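Local coordinates for protein beta-mannosidase GH2 (Hypocrea lixii, PDB 4UOJ) that probably hydrolyses terminal beta-linked mannose residues from the non-reducing ends of beta-mannosides, as a family 2 glycoside hydrolase, at residues Gln321-Ile326 / Gln343-Phe348; Arg406-Val411 / Asp437-Leu442; Cys537-Gly542 / Asp569-Asn574; Phe595-Met600 / Ala680-Ser685. All blocks are in the same frame, centred on the assembly; numbering follows the deposited sequence.

Contact 1: Gln321-Ile326 / Gln343-Phe348; sequences QQLYNI and QRRVGF. With NAG (2-acetamido-2-deoxy-beta-D-glucopyranose), chain S.
Y324 and V346 form one antiparallel hydrogen-bonded pair, and I326 and R344 a second, in the beta hairpin of strands 324-331 and 340-346, part of an immunoglobulin-like family 2 domain. Four backbone bonds join them, among them Y324 N to V346 O at 2.7 Å. N325 and R345 share the other face as a non-hydrogen-bonded pair. Along R345, CB lies 3.6 Å from N325 OD1 and CG comes nearer, 3.3 Å from the same oxygen. R345 CD then reaches L323 CD1 at 3.9 Å. A bend at chi3 (67°) turns the guanidinium so that the L323 methyl rests over one face, with L323 CD1 3.6 Å from R345 NE; beyond it, NH2 salt-bridges E438. F348 presents its ring edge to the Y324 face, the planes 89° apart in an offset edge-to-face pair. N325 is glycosylated, its ND2 bound at 1.4 Å to C1 of an N-acetylglucosamine, whose ring O5 accepts from Q343 NE2 at 3.1 Å.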
loop_
_atom_site.group_PDB
_atom_site.type_symbol
_atom_site.label_atom_id
_atom_site.label_comp_id
_atom_site.label_asym_id
_atom_site.label_seq_id
_atom_site.Cartn_x
_atom_site.Cartn_y
_atom_site.Cartn_z
ATOM N N GLN A 321 3.004 12.326 -16.341
ATOM C CA GLN A 321 2.592 10.938 -16.269
ATOM C C GLN A 321 2.090 10.539 -17.644
ATOM O O GLN A 321 0.925 10.197 -17.816
ATOM C CB GLN A 321 1.509 10.753 -15.186
ATOM C CG GLN A 321 2.017 10.873 -13.757
ATOM C CD GLN A 321 2.386 12.277 -13.378
ATOM O OE1 GLN A 321 1.573 13.200 -13.444
ATOM N NE2 GLN A 321 3.641 12.465 -13.001
ATOM N N GLN A 322 2.993 10.616 -18.631
ATOM C CA GLN A 322 2.704 10.326 -20.015
ATOM C C GLN A 322 2.361 8.849 -20.201
ATOM O O GLN A 322 3.150 7.964 -19.872
ATOM C CB GLN A 322 3.875 10.755 -20.926
ATOM C CG GLN A 322 3.621 10.559 -22.427
ATOM C CD GLN A 322 2.550 11.464 -23.003
ATOM O OE1 GLN A 322 1.514 11.002 -23.473
ATOM N NE2 GLN A 322 2.798 12.763 -22.997
ATOM N N LEU A 323 1.159 8.621 -20.732
ATOM C CA LEU A 323 0.651 7.290 -21.002
ATOM C C LEU A 323 0.257 7.163 -22.465
ATOM O O LEU A 323 0.047 8.162 -23.146
ATOM C CB LEU A 323 -0.516 6.913 -20.048
ATOM C CG LEU A 323 -0.153 6.746 -18.555
ATOM C CD1 LEU A 323 -1.403 6.727 -17.703
ATOM C CD2 LEU A 323 0.691 5.513 -18.287
ATOM N N TYR A 324 0.220 5.919 -22.946
ATOM C CA TYR A 324 -0.108 5.594 -24.332
ATOM C C TYR A 324 -1.053 4.419 -24.362
ATOM O O TYR A 324 -0.966 3.538 -23.519
ATOM C CB TYR A 324 1.158 5.259 -25.138
ATOM C CG TYR A 324 2.071 6.436 -25.407
ATOM C CD1 TYR A 324 1.926 7.211 -26.556
ATOM C CD2 TYR A 324 3.102 6.758 -24.532
ATOM C CE1 TYR A 324 2.767 8.290 -26.806
ATOM C CE2 TYR A 324 3.958 7.826 -24.780
ATOM C CZ TYR A 324 3.786 8.594 -25.914
ATOM O OH TYR A 324 4.632 9.646 -26.159
ATOM N N ASN A 325 -1.955 4.421 -25.337
ATOM C CA ASN A 325 -2.883 3.313 -25.546
ATOM C C ASN A 325 -2.383 2.428 -26.670
ATOM O O ASN A 325 -2.340 2.845 -27.825
ATOM C CB ASN A 325 -4.295 3.821 -25.857
ATOM C CG ASN A 325 -5.102 4.119 -24.606
ATOM O OD1 ASN A 325 -4.556 4.361 -23.536
ATOM N ND2 ASN A 325 -6.409 4.112 -24.743
ATOM N N ILE A 326 -2.022 1.197 -26.333
ATOM C CA ILE A 326 -1.523 0.223 -27.313
ATOM C C ILE A 326 -2.613 -0.793 -27.645
ATOM O O ILE A 326 -3.185 -1.407 -26.749
ATOM C CB ILE A 326 -0.173 -0.437 -26.908
ATOM C CG1 ILE A 326 0.295 -1.450 -27.975
ATOM C CG2 ILE A 326 -0.246 -1.080 -25.520
ATOM C CD1 ILE A 326 1.720 -1.966 -27.848
ATOM N N GLN A 343 -6.250 -4.417 -25.918
ATOM C CA GLN A 343 -5.824 -3.068 -25.613
ATOM C C GLN A 343 -5.364 -2.867 -24.169
ATOM O O GLN A 343 -5.973 -3.325 -23.240
ATOM C CB GLN A 343 -6.936 -2.085 -25.902
ATOM C CG GLN A 343 -6.399 -0.695 -26.067
ATOM C CD GLN A 343 -7.092 0.324 -25.205
ATOM O OE1 GLN A 343 -8.121 0.876 -25.602
ATOM N NE2 GLN A 343 -6.517 0.609 -24.031
ATOM N N ARG A 344 -4.289 -2.127 -24.013
ATOM C CA ARG A 344 -3.733 -1.786 -22.698
ATOM C C ARG A 344 -3.213 -0.358 -22.719
ATOM O O ARG A 344 -2.792 0.129 -23.753
ATOM C CB ARG A 344 -2.599 -2.740 -22.277
ATOM C CG ARG A 344 -3.011 -4.183 -21.988
ATOM C CD ARG A 344 -3.916 -4.326 -20.782
ATOM N NE ARG A 344 -4.258 -5.731 -20.488
ATOM C CZ ARG A 344 -5.284 -6.386 -21.027
ATOM N NH1 ARG A 344 -6.053 -5.790 -21.920
ATOM N NH2 ARG A 344 -5.531 -7.643 -20.696
ATOM N N ARG A 345 -3.250 0.311 -21.566
ATOM C CA ARG A 345 -2.664 1.627 -21.388
ATOM C C ARG A 345 -1.281 1.404 -20.731
ATOM O O ARG A 345 -1.157 0.745 -19.690
ATOM C CB ARG A 345 -3.576 2.534 -20.553
ATOM C CG ARG A 345 -3.136 3.995 -20.572
ATOM C CD ARG A 345 -4.128 4.917 -19.904
ATOM N NE ARG A 345 -4.197 4.670 -18.478
ATOM C CZ ARG A 345 -4.968 5.340 -17.638
ATOM N NH1 ARG A 345 -5.734 6.321 -18.083
ATOM N NH2 ARG A 345 -4.957 5.042 -16.349
ATOM N N VAL A 346 -0.249 1.906 -21.403
ATOM C CA VAL A 346 1.153 1.718 -21.027
ATOM C C VAL A 346 1.910 3.035 -20.895
ATOM O O VAL A 346 1.453 4.079 -21.347
ATOM C CB VAL A 346 1.886 0.813 -22.065
ATOM C CG1 VAL A 346 1.307 -0.589 -22.073
ATOM C CG2 VAL A 346 1.825 1.408 -23.479
ATOM N N GLY A 347 3.099 2.943 -20.322
ATOM C CA GLY A 347 4.011 4.057 -20.160
ATOM C C GLY A 347 5.406 3.681 -20.597
ATOM O O GLY A 347 5.809 2.528 -20.476
ATOM N N PHE A 348 6.151 4.655 -21.117
ATOM C CA PHE A 348 7.541 4.440 -21.521
ATOM C C PHE A 348 8.409 4.992 -20.404
ATOM O O PHE A 348 8.509 6.204 -20.226
ATOM C CB PHE A 348 7.849 5.104 -22.873
ATOM C CG PHE A 348 7.256 4.381 -24.058
ATOM C CD1 PHE A 348 5.928 4.605 -24.448
ATOM C CD2 PHE A 348 8.040 3.507 -24.814
ATOM C CE1 PHE A 348 5.392 3.943 -25.539
ATOM C CE2 PHE A 348 7.502 2.851 -25.922
ATOM C CZ PHE A 348 6.183 3.065 -26.277
HETATM C C1 NAG S . -7.174 4.654 -23.718
HETATM C C2 NAG S . -8.459 5.417 -24.010
HETATM C C3 NAG S . -9.254 5.615 -22.731
HETATM C C4 NAG S . -9.435 4.292 -21.993
HETATM C C5 NAG S . -8.100 3.592 -21.794
HETATM C C6 NAG S . -8.315 2.227 -21.129
HETATM C C7 NAG S . -8.002 6.873 -25.891
HETATM C C8 NAG S . -7.709 8.271 -26.362
HETATM N N2 NAG S . -8.139 6.724 -24.563
HETATM O O3 NAG S . -10.533 6.176 -23.089
HETATM O O4 NAG S . -10.035 4.545 -20.714
HETATM O O5 NAG S . -7.486 3.409 -23.075
HETATM O O6 NAG S . -7.035 1.604 -20.945
HETATM O O7 NAG S . -8.091 5.919 -26.684
HETATM O O HOH W 1 5.218 7.055 -21.687
#

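Contact 2: Arg406-Val411 / Asp437-Leu442; sequences RLFDSV and DERGVL. With CD (cadmium ion), chain U.
R439 salt-bridges D409, gripping it end-on with two nitrogens, both on a single carboxylate oxygen: NH1 lies 2.8 Å and NH2 3.0 Å from D409 OD1. That oxygen sits near the guanidinium plane, but the two flat groups are turned 45° against each other, so NH1 meets OD1 on its anti side while NH2 comes from above the carboxylate plane. Second partners hold both ends: E412 takes NH1 in a salt bridge, N405 accepts from NH2, and Q919 donates to D409 OD2. An extended chain from CG to NE (chi2 177°) carries R439 across to the opposing helix, where F408 CB covers one guanidinium face, 3.6 Å from R439 NE. Helices 401-413 and 430-439 follow the parallel strands 380-389 and 418-421, as neighbouring helices do in the (beta/alpha)8 barrel of family 2 enzymes. Helix 430-439 stops at G440, whose positive phi (84°) turns the chain toward strand 442-446. V441 points toward helix 401-413: its CB lies 4.0 Å from F408 CE1 at the ring edge, and its CG2 lies 4.0 Å from V411 CG1. L419 of strand 418-421 touches F408, V411 and V441. Beside R439, E438 OE2 binds a cadmium ion at 2.1 Å.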
loop_
_atom_site.group_PDB
_atom_site.type_symbol
_atom_site.label_atom_id
_atom_site.label_comp_id
_atom_site.label_asym_id
_atom_site.label_seq_id
_atom_site.Cartn_x
_atom_site.Cartn_y
_atom_site.Cartn_z
ATOM N N ARG A 406 -10.537 8.303 -3.510
ATOM C CA ARG A 406 -10.451 9.143 -2.304
ATOM C C ARG A 406 -9.176 8.841 -1.517
ATOM O O ARG A 406 -8.539 9.763 -0.982
ATOM C CB ARG A 406 -11.677 8.990 -1.411
ATOM C CG ARG A 406 -12.946 9.666 -1.936
ATOM C CD ARG A 406 -14.010 9.781 -0.864
ATOM N NE ARG A 406 -14.420 8.491 -0.324
ATOM C CZ ARG A 406 -15.500 7.826 -0.705
ATOM N NH1 ARG A 406 -16.293 8.312 -1.653
ATOM N NH2 ARG A 406 -15.790 6.657 -0.140
ATOM N N LEU A 407 -8.798 7.556 -1.451
ATOM C CA LEU A 407 -7.566 7.108 -0.791
ATOM C C LEU A 407 -6.350 7.690 -1.528
ATOM O O LEU A 407 -5.412 8.175 -0.905
ATOM C CB LEU A 407 -7.501 5.579 -0.759
ATOM C CG LEU A 407 -6.261 4.942 -0.085
ATOM C CD1 LEU A 407 -6.665 3.677 0.673
ATOM C CD2 LEU A 407 -5.185 4.574 -1.102
ATOM N N PHE A 408 -6.403 7.641 -2.834
ATOM C CA PHE A 408 -5.371 8.205 -3.672
ATOM C C PHE A 408 -5.239 9.719 -3.605
ATOM O O PHE A 408 -4.173 10.203 -3.761
ATOM C CB PHE A 408 -5.441 7.667 -5.107
ATOM C CG PHE A 408 -4.659 6.413 -5.295
ATOM C CD1 PHE A 408 -3.333 6.468 -5.596
ATOM C CD2 PHE A 408 -5.250 5.176 -5.115
ATOM C CE1 PHE A 408 -2.607 5.324 -5.754
ATOM C CE2 PHE A 408 -4.526 4.027 -5.252
ATOM C CZ PHE A 408 -3.199 4.100 -5.578
ATOM N N ASP A 409 -6.331 10.437 -3.400
ATOM C CA ASP A 409 -6.279 11.846 -3.139
ATOM C C ASP A 409 -5.482 12.118 -1.883
ATOM O O ASP A 409 -4.683 13.019 -1.838
ATOM C CB ASP A 409 -7.668 12.426 -2.940
ATOM C CG ASP A 409 -8.483 12.450 -4.181
ATOM O OD1 ASP A 409 -7.947 12.339 -5.249
ATOM O OD2 ASP A 409 -9.682 12.624 -4.130
ATOM N N SER A 410 -5.707 11.322 -0.866
ATOM C CA SER A 410 -4.986 11.413 0.383
ATOM C C SER A 410 -3.517 11.082 0.278
ATOM O O SER A 410 -2.736 11.583 1.037
ATOM C CB SER A 410 -5.619 10.527 1.438
ATOM O OG SER A 410 -6.905 10.960 1.726
ATOM N N VAL A 411 -3.191 10.148 -0.591
ATOM C CA VAL A 411 -1.819 9.701 -0.867
ATOM C C VAL A 411 -1.037 10.869 -1.517
ATOM O O VAL A 411 0.058 11.214 -1.069
ATOM C CB VAL A 411 -1.841 8.409 -1.733
ATOM C CG1 VAL A 411 -0.545 8.196 -2.515
ATOM C CG2 VAL A 411 -2.154 7.199 -0.875
ATOM N N ASP A 437 -1.260 4.660 -12.197
ATOM C CA ASP A 437 -0.649 5.032 -13.468
ATOM C C ASP A 437 -0.956 6.467 -13.826
ATOM O O ASP A 437 -0.073 7.200 -14.215
ATOM C CB ASP A 437 -1.198 4.188 -14.630
ATOM C CG ASP A 437 -0.873 2.716 -14.562
ATOM O OD1 ASP A 437 -0.005 2.277 -13.819
ATOM O OD2 ASP A 437 -1.497 1.983 -15.315
ATOM N N GLU A 438 -2.219 6.847 -13.705
ATOM C CA GLU A 438 -2.695 8.185 -14.070
ATOM C C GLU A 438 -2.153 9.306 -13.164
ATOM O O GLU A 438 -1.884 10.402 -13.603
ATOM C CB GLU A 438 -4.248 8.265 -14.352
ATOM C CG GLU A 438 -5.307 7.693 -13.349
ATOM C CD GLU A 438 -6.643 7.364 -14.004
ATOM O OE1 GLU A 438 -6.679 7.450 -15.224
ATOM O OE2 GLU A 438 -7.651 6.987 -13.383
ATOM N N ARG A 439 -1.997 8.978 -11.897
ATOM C CA ARG A 439 -1.635 9.870 -10.792
ATOM C C ARG A 439 -0.138 9.980 -10.545
ATOM O O ARG A 439 0.313 10.970 -9.964
ATOM C CB ARG A 439 -2.342 9.468 -9.507
ATOM C CG ARG A 439 -3.820 9.821 -9.517
ATOM C CD ARG A 439 -4.444 9.326 -8.235
ATOM N NE ARG A 439 -5.888 9.493 -8.215
ATOM C CZ ARG A 439 -6.526 10.387 -7.480
ATOM N NH1 ARG A 439 -5.853 11.212 -6.686
ATOM N NH2 ARG A 439 -7.842 10.439 -7.524
ATOM N N GLY A 440 0.605 8.979 -10.987
ATOM C CA GLY A 440 2.037 8.943 -10.833
ATOM C C GLY A 440 2.529 8.422 -9.504
ATOM O O GLY A 440 3.550 8.885 -8.996
ATOM N N VAL A 441 1.821 7.452 -8.936
ATOM C CA VAL A 441 2.219 6.858 -7.668
ATOM C C VAL A 441 2.827 5.505 -7.986
ATOM O O VAL A 441 2.139 4.627 -8.522
ATOM C CB VAL A 441 1.039 6.734 -6.662
ATOM C CG1 VAL A 441 1.505 6.136 -5.332
ATOM C CG2 VAL A 441 0.368 8.088 -6.423
ATOM N N LEU A 442 4.112 5.335 -7.666
ATOM C CA LEU A 442 4.824 4.064 -7.874
ATOM C C LEU A 442 4.304 3.024 -6.901
ATOM O O LEU A 442 4.075 3.343 -5.746
ATOM C CB LEU A 442 6.347 4.221 -7.712
ATOM C CG LEU A 442 7.065 4.883 -8.866
ATOM C CD1 LEU A 442 8.412 5.356 -8.425
ATOM C CD2 LEU A 442 7.219 3.954 -10.056
HETATM CD CD CD U . -9.370 6.760 -14.649
#

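Contact 3: Cys537-Gly542 / Asp569-Asn574; sequences CSANNG and DTDFYN
The loop following barrel strand 534-535 meets strand 569-572 through S538, A539 and D569, an irregular join between a loop and a strand of the catalytic (beta/alpha)8 barrel. No ladder links them; one carboxylate makes most of the contact. In D569, CG stands between the backbone N and the carbonyl carbon (chi1 59°), which swings the acid group across to the loop. There D569 OD2 comes within 2.7 Å of S538 O, and the other oxygen, D569 OD1, packs against the next residue, 3.2 Å from A539 CA and 3.4 Å from A539 CB. The alanine methyl faces the strand, and D571 OD2 lies farther along it, 4.4 Å from A539 CB. A water lies between S538 OG (2.7 Å) and D571 OD2 (2.6 Å) and can bridge them. S538 OG also bonds to E489 N, and D571 OD1 lies close to the carboxylates of E489 and E594, a cluster of acids consistent with the substrate pocket of such enzymes. Within the loop, N540 ND2 bonds to S535 OG, while its OD1 closes an Asx turn by accepting, in its carbonyl plane and on a lone pair, from G542 N at 2.9 Å.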
loop_
_atom_site.group_PDB
_atom_site.type_symbol
_atom_site.label_atom_id
_atom_site.label_comp_id
_atom_site.label_asym_id
_atom_site.label_seq_id
_atom_site.Cartn_x
_atom_site.Cartn_y
_atom_site.Cartn_z
ATOM N N CYS A 537 12.380 -11.334 -0.942
ATOM C CA CYS A 537 11.563 -10.874 0.189
ATOM C C CYS A 537 11.704 -9.367 0.400
ATOM O O CYS A 537 12.642 -8.742 -0.129
ATOM C CB CYS A 537 11.870 -11.650 1.461
ATOM S SG CYS A 537 13.590 -11.542 1.973
ATOM N N SER A 538 10.731 -8.799 1.135
ATOM C CA SER A 538 10.586 -7.368 1.427
ATOM C C SER A 538 11.766 -6.733 2.177
ATOM O O SER A 538 11.941 -5.513 2.125
ATOM C CB SER A 538 9.315 -7.152 2.228
ATOM O OG SER A 538 9.373 -7.858 3.462
ATOM N N ALA A 539 12.538 -7.542 2.906
ATOM C CA ALA A 539 13.674 -7.050 3.675
ATOM C C ALA A 539 14.804 -8.069 3.723
ATOM O O ALA A 539 14.634 -9.189 4.219
ATOM C CB ALA A 539 13.239 -6.675 5.092
ATOM N N ASN A 540 15.953 -7.664 3.184
ATOM C CA ASN A 540 17.162 -8.477 3.114
ATOM C C ASN A 540 18.404 -7.601 2.936
ATOM O O ASN A 540 18.277 -6.402 2.724
ATOM C CB ASN A 540 17.052 -9.544 2.016
ATOM C CG ASN A 540 16.846 -8.984 0.645
ATOM O OD1 ASN A 540 17.781 -8.499 0.027
ATOM N ND2 ASN A 540 15.615 -9.056 0.145
ATOM N N ASN A 541 19.590 -8.215 3.021
ATOM C CA ASN A 541 20.879 -7.542 2.899
ATOM C C ASN A 541 21.408 -7.430 1.468
ATOM O O ASN A 541 22.607 -7.155 1.257
ATOM C CB ASN A 541 21.912 -8.222 3.813
ATOM C CG ASN A 541 21.660 -7.954 5.280
ATOM O OD1 ASN A 541 21.179 -6.881 5.671
ATOM N ND2 ASN A 541 22.011 -8.911 6.119
ATOM N N GLY A 542 20.512 -7.626 0.501
ATOM C CA GLY A 542 20.843 -7.557 -0.911
ATOM C C GLY A 542 21.420 -8.834 -1.497
ATOM O O GLY A 542 21.445 -9.880 -0.843
ATOM N N ASP A 569 17.170 -2.542 3.653
ATOM C CA ASP A 569 16.174 -1.607 4.141
ATOM C C ASP A 569 15.924 -1.845 5.625
ATOM O O ASP A 569 16.372 -2.845 6.170
ATOM C CB ASP A 569 14.873 -1.682 3.305
ATOM C CG ASP A 569 14.192 -3.054 3.266
ATOM O OD1 ASP A 569 14.818 -4.052 3.688
ATOM O OD2 ASP A 569 13.042 -3.128 2.771
ATOM N N THR A 570 15.252 -0.902 6.284
ATOM C CA THR A 570 14.984 -0.966 7.728
ATOM C C THR A 570 13.503 -1.156 8.020
ATOM O O THR A 570 12.639 -0.459 7.472
ATOM C CB THR A 570 15.640 0.203 8.511
ATOM O OG1 THR A 570 15.169 1.463 8.017
ATOM C CG2 THR A 570 17.151 0.158 8.415
ATOM N N ASP A 571 13.248 -2.103 8.903
ATOM C CA ASP A 571 11.918 -2.614 9.239
ATOM C C ASP A 571 11.880 -2.557 10.737
ATOM O O ASP A 571 12.139 -3.549 11.392
ATOM C CB ASP A 571 11.819 -4.067 8.731
ATOM C CG ASP A 571 10.390 -4.615 8.669
ATOM O OD1 ASP A 571 9.625 -4.528 9.625
ATOM O OD2 ASP A 571 10.034 -5.227 7.665
ATOM N N PHE A 572 11.603 -1.355 11.249
ATOM C CA PHE A 572 11.799 -1.013 12.653
ATOM C C PHE A 572 10.576 -0.607 13.515
ATOM O O PHE A 572 9.891 0.335 13.245
ATOM C CB PHE A 572 12.884 0.054 12.711
ATOM C CG PHE A 572 13.003 0.769 14.034
ATOM C CD1 PHE A 572 12.299 1.907 14.273
ATOM C CD2 PHE A 572 13.862 0.300 15.021
ATOM C CE1 PHE A 572 12.429 2.568 15.464
ATOM C CE2 PHE A 572 13.995 0.957 16.220
ATOM C CZ PHE A 572 13.277 2.098 16.442
ATOM N N TYR A 573 10.369 -1.345 14.598
ATOM C CA TYR A 573 9.366 -1.058 15.617
ATOM C C TYR A 573 10.000 -1.233 16.967
ATOM O O TYR A 573 10.593 -2.244 17.228
ATOM C CB TYR A 573 8.211 -2.037 15.528
ATOM C CG TYR A 573 7.574 -2.091 14.193
ATOM C CD1 TYR A 573 8.055 -2.918 13.228
ATOM C CD2 TYR A 573 6.496 -1.303 13.890
ATOM C CE1 TYR A 573 7.480 -2.970 11.987
ATOM C CE2 TYR A 573 5.906 -1.350 12.663
ATOM C CZ TYR A 573 6.392 -2.183 11.712
ATOM O OH TYR A 573 5.824 -2.228 10.463
ATOM N N ASN A 574 9.864 -0.251 17.825
ATOM C CA ASN A 574 10.346 -0.292 19.193
ATOM C C ASN A 574 9.246 0.331 20.020
ATOM O O ASN A 574 8.923 1.505 19.852
ATOM C CB ASN A 574 11.690 0.447 19.361
ATOM C CG ASN A 574 12.326 0.271 20.727
ATOM O OD1 ASN A 574 11.682 -0.082 21.714
ATOM N ND2 ASN A 574 13.612 0.536 20.807
HETATM O O HOH W 2 9.164 -5.999 5.357
#

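Contact 4: Phe595-Met600 / Ala680-Ser685; sequences FGFISM and ADMYKS
The rings of F595 and Y683 meet obliquely, with centroids 5.9 Å apart and planes at 53°; F595 CE2 approaches Y683 CD2 at 4.3 Å. Each phenylalanine of the loop also has an edge-to-face partner on helix 664-692: Y690 for F595 and F678 for F597. The phenol of Y683 reaches out to the loop backbone, where its OH accepts from F597 N at 3.3 Å and a nearly straight 159°. The same oxygen bonds to W706 O, so the buried hydroxyl has two backbone partners. This loop leaves barrel strand 591-595, and helix 664-692 precedes strand 702-705, placing the contact against the wall of the (beta/alpha)8 barrel. G596 carries no side chain and lets the phenol come close, its CA 3.2 Å from Y683 OH. Next to Y683 on the helix, M682, its chain bent at chi2 (-127°) and again at chi3, meets the F597 side chain at about a right angle, with M682 CE 3.6 Å from F597 CD2.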
loop_
_atom_site.group_PDB
_atom_site.type_symbol
_atom_site.label_atom_id
_atom_site.label_comp_id
_atom_site.label_asym_id
_atom_site.label_seq_id
_atom_site.Cartn_x
_atom_site.Cartn_y
_atom_site.Cartn_z
ATOM N N PHE A 595 7.925 1.067 9.640
ATOM C CA PHE A 595 8.107 1.719 10.945
ATOM C C PHE A 595 6.786 2.274 11.425
ATOM O O PHE A 595 5.978 2.739 10.627
ATOM C CB PHE A 595 9.204 2.805 10.964
ATOM C CG PHE A 595 8.986 3.989 10.043
ATOM C CD1 PHE A 595 9.335 3.927 8.697
ATOM C CD2 PHE A 595 8.474 5.168 10.532
ATOM C CE1 PHE A 595 9.141 5.008 7.854
ATOM C CE2 PHE A 595 8.288 6.258 9.684
ATOM C CZ PHE A 595 8.636 6.175 8.349
ATOM N N GLY A 596 6.562 2.208 12.727
ATOM C CA GLY A 596 5.320 2.703 13.289
ATOM C C GLY A 596 5.019 2.363 14.727
ATOM O O GLY A 596 5.785 1.661 15.397
ATOM N N PHE A 597 3.868 2.878 15.178
ATOM C CA PHE A 597 3.308 2.754 16.523
ATOM C C PHE A 597 1.785 2.922 16.366
ATOM O O PHE A 597 1.336 3.709 15.524
ATOM C CB PHE A 597 3.869 3.879 17.433
ATOM C CG PHE A 597 3.718 3.648 18.908
ATOM C CD1 PHE A 597 2.551 4.012 19.574
ATOM C CD2 PHE A 597 4.759 3.079 19.647
ATOM C CE1 PHE A 597 2.416 3.798 20.944
ATOM C CE2 PHE A 597 4.622 2.861 21.018
ATOM C CZ PHE A 597 3.450 3.217 21.658
ATOM N N ILE A 598 0.995 2.188 17.161
ATOM C CA ILE A 598 -0.460 2.224 17.037
ATOM C C ILE A 598 -1.070 3.475 17.641
ATOM O O ILE A 598 -0.490 4.070 18.556
ATOM C CB ILE A 598 -1.175 0.944 17.554
ATOM C CG1 ILE A 598 -1.053 0.772 19.087
ATOM C CG2 ILE A 598 -0.713 -0.289 16.780
ATOM C CD1 ILE A 598 -2.067 -0.223 19.714
ATOM N N SER A 599 -2.263 3.832 17.166
ATOM C CA SER A 599 -3.052 4.929 17.725
ATOM C C SER A 599 -4.520 4.620 17.588
ATOM O O SER A 599 -4.907 3.825 16.732
ATOM C CB SER A 599 -2.718 6.268 17.055
ATOM O OG SER A 599 -3.293 6.390 15.769
ATOM N N MET A 600 -5.329 5.234 18.431
ATOM C CA MET A 600 -6.771 5.060 18.388
ATOM C C MET A 600 -7.373 5.795 17.197
ATOM O O MET A 600 -6.944 6.904 16.889
ATOM C CB MET A 600 -7.389 5.635 19.669
ATOM C CG MET A 600 -7.201 4.765 20.889
ATOM S SD MET A 600 -8.344 3.390 20.833
ATOM C CE MET A 600 -8.355 2.930 22.542
ATOM N N ALA A 680 1.835 10.709 15.474
ATOM C CA ALA A 680 2.231 11.726 14.492
ATOM C C ALA A 680 3.658 12.254 14.719
ATOM O O ALA A 680 4.476 12.235 13.798
ATOM C CB ALA A 680 1.230 12.879 14.489
ATOM N N ASP A 681 3.923 12.696 15.930
ATOM C CA ASP A 681 5.186 13.240 16.323
ATOM C C ASP A 681 6.300 12.233 16.237
ATOM O O ASP A 681 7.410 12.560 15.915
ATOM C CB ASP A 681 5.111 13.772 17.737
ATOM C CG ASP A 681 4.582 15.168 17.815
ATOM O OD1 ASP A 681 4.346 15.789 16.778
ATOM O OD2 ASP A 681 4.367 15.646 18.932
ATOM N N MET A 682 6.013 11.016 16.600
ATOM C CA MET A 682 6.991 9.982 16.500
ATOM C C MET A 682 7.440 9.670 15.079
ATOM O O MET A 682 8.610 9.534 14.828
ATOM C CB MET A 682 6.459 8.728 17.136
ATOM C CG MET A 682 7.513 7.951 17.876
ATOM S SD MET A 682 7.604 6.249 17.367
ATOM C CE MET A 682 7.360 5.420 18.870
ATOM N N TYR A 683 6.490 9.540 14.175
ATOM C CA TYR A 683 6.769 9.261 12.795
ATOM C C TYR A 683 7.550 10.390 12.169
ATOM O O TYR A 683 8.425 10.159 11.374
ATOM C CB TYR A 683 5.484 9.103 12.001
ATOM C CG TYR A 683 4.761 7.801 12.125
ATOM C CD1 TYR A 683 4.519 7.233 13.339
ATOM C CD2 TYR A 683 4.270 7.174 11.030
ATOM C CE1 TYR A 683 3.814 6.056 13.459
ATOM C CE2 TYR A 683 3.577 6.006 11.135
ATOM C CZ TYR A 683 3.341 5.459 12.361
ATOM O OH TYR A 683 2.646 4.301 12.481
ATOM N N LYS A 684 7.187 11.615 12.530
ATOM C CA LYS A 684 7.875 12.838 12.113
ATOM C C LYS A 684 9.352 12.747 12.512
ATOM O O LYS A 684 10.217 12.987 11.693
ATOM C CB LYS A 684 7.205 14.055 12.754
ATOM C CG LYS A 684 7.894 15.390 12.486
ATOM C CD LYS A 684 7.477 16.429 13.518
ATOM C CE LYS A 684 8.234 17.727 13.376
ATOM N NZ LYS A 684 7.681 18.777 14.280
ATOM N N SER A 685 9.622 12.370 13.766
ATOM C CA SER A 685 10.958 12.219 14.323
ATOM C C SER A 685 11.753 11.190 13.523
ATOM O O SER A 685 12.939 11.387 13.247
ATOM C CB SER A 685 10.874 11.810 15.798
ATOM O OG SER A 685 12.158 11.547 16.349
#

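Overall arrangement
All four contacts are buried but serve different parts of the fold. Contact 1 pairs strands of the immunoglobulin-like domain and carries a glycan, whereas contacts 2, 3 and 4 belong to the barrel. Contacts 1 and 2, centres about 17 Å apart, meet through a salt bridge and through packing of Q321 on G440. Contacts 3 and 4 touch where Y573 CD2 lies 3.4 Å from G596 O, and strands 569-572 and 591-595, which pair in parallel, connect them. Contacts 1 and 4 fall on opposite sides of the chain's centre. Backbone bonding dominates contact 1, a charged pair over apolar packing contact 2, carboxylates and water contact 3, and aromatic rings with one phenol-to-backbone bond contact 4.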